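Local coordinates for protein SGNH-hydrolase family esterase (Altererythrobacter indicus, PDB 7C2A) that is an SGNH-hydrolase family esterase that hydrolyses ester bonds and may act as a lysophospholipase, at residues 34-38 with 39-43. Residues are numbered along the deposited sequence; the frame is centred on the assembly and turned at random.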
ATOM      1  N   ALA A  34       5.673  -9.568  16.286  1.00 11.30           N
ATOM      2  CA  ALA A  34       4.966  -8.789  17.299  1.00 11.60           C
ATOM      3  C   ALA A  34       3.709  -9.492  17.797  1.00 10.47           C
ATOM      4  O   ALA A  34       3.338  -9.344  18.968  1.00 11.91           O
ATOM      5  CB  ALA A  34       4.611  -7.415  16.736  1.00 11.94           C
ATOM      6  N   LEU A  35       3.054 -10.277  16.943  1.00 10.15           N
ATOM      7  CA  LEU A  35       1.848 -10.962  17.377  1.00 10.31           C
ATOM      8  C   LEU A  35       2.115 -11.975  18.487  1.00  9.56           C
ATOM      9  O   LEU A  35       1.186 -12.308  19.227  1.00  9.85           O
ATOM     10  CB  LEU A  35       1.149 -11.608  16.183  1.00  9.64           C
ATOM     11  CG  LEU A  35       0.448 -10.616  15.246  1.00 11.04           C
ATOM     12  CD1 LEU A  35      -0.062 -11.319  14.005  1.00 11.74           C
ATOM     13  CD2 LEU A  35      -0.693  -9.873  15.925  1.00 12.82           C
ATOM     14  N   ARG A  36       3.354 -12.466  18.613  1.00 10.46           N
ATOM     15  CA  ARG A  36       3.684 -13.342  19.741  1.00 12.58           C
ATOM     16  C   ARG A  36       3.338 -12.686  21.068  1.00 13.50           C
ATOM     17  O   ARG A  36       2.928 -13.371  22.013  1.00 16.19           O
ATOM     18  CB  ARG A  36       5.170 -13.699  19.726  1.00 14.44           C
ATOM     19  CG  ARG A  36       5.632 -14.560  18.565  1.00 18.34           C
ATOM     20  CD  ARG A  36       7.142 -14.758  18.649  1.00 26.63           C
ATOM     21  NE  ARG A  36       7.752 -15.014  17.350  1.00 34.69           N
ATOM     22  CZ  ARG A  36       9.061 -14.974  17.126  1.00 38.68           C
ATOM     23  NH1 ARG A  36       9.895 -14.684  18.117  1.00 37.65           N
ATOM     24  NH2 ARG A  36       9.538 -15.222  15.913  1.00 45.14           N
ATOM     25  N   SER A  37       3.477 -11.363  21.153  1.00 11.94           N
ATOM     26  CA  SER A  37       3.191 -10.621  22.375  1.00 13.50           C
ATOM     27  C   SER A  37       1.702 -10.451  22.607  1.00 13.70           C
ATOM     28  O   SER A  37       1.311  -9.926  23.660  1.00 16.49           O
ATOM     29  CB  SER A  37       3.874  -9.253  22.325  1.00 16.63           C
ATOM     30  OG  SER A  37       5.286  -9.398  22.331  1.00 20.60           O
ATOM     31  N   HIS A  38       0.876 -10.864  21.650  1.00 11.62           N
ATOM     32  CA  HIS A  38      -0.566 -10.924  21.816  1.00 13.02           C
ATOM     33  C   HIS A  38      -1.046 -12.351  22.005  1.00 12.50           C
ATOM     34  O   HIS A  38      -2.239 -12.620  21.842  1.00 14.52           O
ATOM     35  CB  HIS A  38      -1.264 -10.287  20.611  1.00 13.27           C
ATOM     36  CG  HIS A  38      -0.903  -8.852  20.400  1.00 13.05           C
ATOM     37  ND1 HIS A  38      -1.776  -7.822  20.668  1.00 15.94           N
ATOM     38  CD2 HIS A  38       0.246  -8.269  19.982  1.00 15.21           C
ATOM     39  CE1 HIS A  38      -1.192  -6.669  20.401  1.00 14.15           C
ATOM     40  NE2 HIS A  38       0.037  -6.909  19.989  1.00 14.82           N
ATOM     41  N   GLY A  39      -0.133 -13.274  22.303  1.00 12.04           N
ATOM     42  CA  GLY A  39      -0.492 -14.668  22.465  1.00 13.19           C
ATOM     43  C   GLY A  39      -0.760 -15.416  21.178  1.00 12.32           C
ATOM     44  O   GLY A  39      -1.426 -16.452  21.212  1.00 14.41           O
ATOM     45  N   ILE A  40      -0.248 -14.937  20.043  1.00 11.52           N
ATOM     46  CA  ILE A  40      -0.565 -15.491  18.729  1.00 11.52           C
ATOM     47  C   ILE A  40       0.716 -15.947  18.055  1.00 10.34           C
ATOM     48  O   ILE A  40       1.660 -15.165  17.908  1.00 11.65           O
ATOM     49  CB  ILE A  40      -1.278 -14.449  17.843  1.00 11.58           C
ATOM     50  CG1 ILE A  40      -2.643 -14.107  18.425  1.00 11.87           C
ATOM     51  CG2 ILE A  40      -1.396 -14.948  16.396  1.00 12.52           C
ATOM     52  CD1 ILE A  40      -3.225 -12.802  17.903  1.00 14.39           C
ATOM     53  N   ASN A  41       0.735 -17.209  17.604  1.00 11.14           N
ATOM     54  CA  ASN A  41       1.756 -17.707  16.691  1.00 11.15           C
ATOM     55  C   ASN A  41       1.145 -17.672  15.299  1.00 11.12           C
ATOM     56  O   ASN A  41       0.265 -18.481  14.981  1.00 10.47           O
ATOM     57  CB  ASN A  41       2.177 -19.130  17.045  1.00 12.66           C
ATOM     58  CG  ASN A  41       3.148 -19.174  18.202  1.00 13.60           C
ATOM     59  OD1 ASN A  41       4.107 -18.406  18.254  1.00 19.34           O
ATOM     60  ND2 ASN A  41       2.896 -20.072  19.145  1.00 14.32           N
ATOM     61  N   ALA A  42       1.594 -16.725  14.483  1.00 11.72           N
ATOM     62  CA  ALA A  42       1.090 -16.543  13.132  1.00 11.08           C
ATOM     63  C   ALA A  42       2.150 -16.930  12.114  1.00 13.37           C
ATOM     64  O   ALA A  42       3.357 -16.864  12.375  1.00 14.63           O
ATOM     65  CB  ALA A  42       0.681 -15.087  12.904  1.00 16.22           C
ATOM     66  N   ARG A  43       1.682 -17.364  10.955  1.00 10.48           N
ATOM     67  CA  ARG A  43       2.492 -17.463   9.754  1.00 10.74           C
ATOM     68  C   ARG A  43       1.864 -16.467   8.798  1.00 10.56           C
ATOM     69  O   ARG A  43       0.726 -16.661   8.359  1.00 11.93           O
ATOM     70  CB  ARG A  43       2.435 -18.865   9.158  1.00 11.94           C
ATOM     71  CG  ARG A  43       3.194 -18.971   7.851  1.00 13.55           C
ATOM     72  CD  ARG A  43       3.370 -20.407   7.372  1.00 17.34           C
ATOM     73  NE  ARG A  43       2.155 -21.032   6.844  1.00 16.25           N
ATOM     74  CZ  ARG A  43       1.648 -20.806   5.633  1.00 19.06           C
ATOM     75  NH1 ARG A  43       2.219 -19.931   4.816  1.00 16.81           N
ATOM     76  NH2 ARG A  43       0.563 -21.459   5.237  1.00 16.59           N
TER
HETATM   77  O   HOH W   1       5.471 -17.085  16.108  1.00 26.67           O
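The amide of I40 reaches back to the carbonyl of L35, N to O 3.1 Å with 150° at the hydrogen, and the neighbouring amide of G39 closes a smaller loop on R36 O, N to O also 3.1 Å. L35 O is gripped twice, for H38 N binds it as well (2.8 Å), the I40 and H38 amides arriving from opposite faces of the carbonyl plane. G39 N stands well above the plane of the R36 carbonyl rather than at a lone pair. The I40-to-L35 and G39-to-R36 bonds together form a Schellman motif ending helix 27-35, with G39 as its C' residue: its positive phi, 76°, is readily adopted by a residue without a side chain. The chain thereby turns into strand 42-48, an outermost strand of the parallel sheet and the second strand of a beta-alpha-beta crossover from strand 6-12.

The apolar L35 and I40 meet at their CB atoms. L35, its CG beside the backbone N and anti to the carbonyl carbon, carries CD1 on to the methyl of buried A42, 4.0 Å from CD1 to CB, and the side chains of L35 and A42 also touch I8. A water donates to N41 OD1 (2.9 Å) and accepts a weak bond from R36 NE, spanning an amide and a guanidinium plane turned 55° apart; the amide oxygen can only accept and the NE-H only donate, so one water can serve both. H38 lays its ring edge toward A34 O, while its ND1 is a ligand of a cadmium ion, a role imidazole nitrogen suits well.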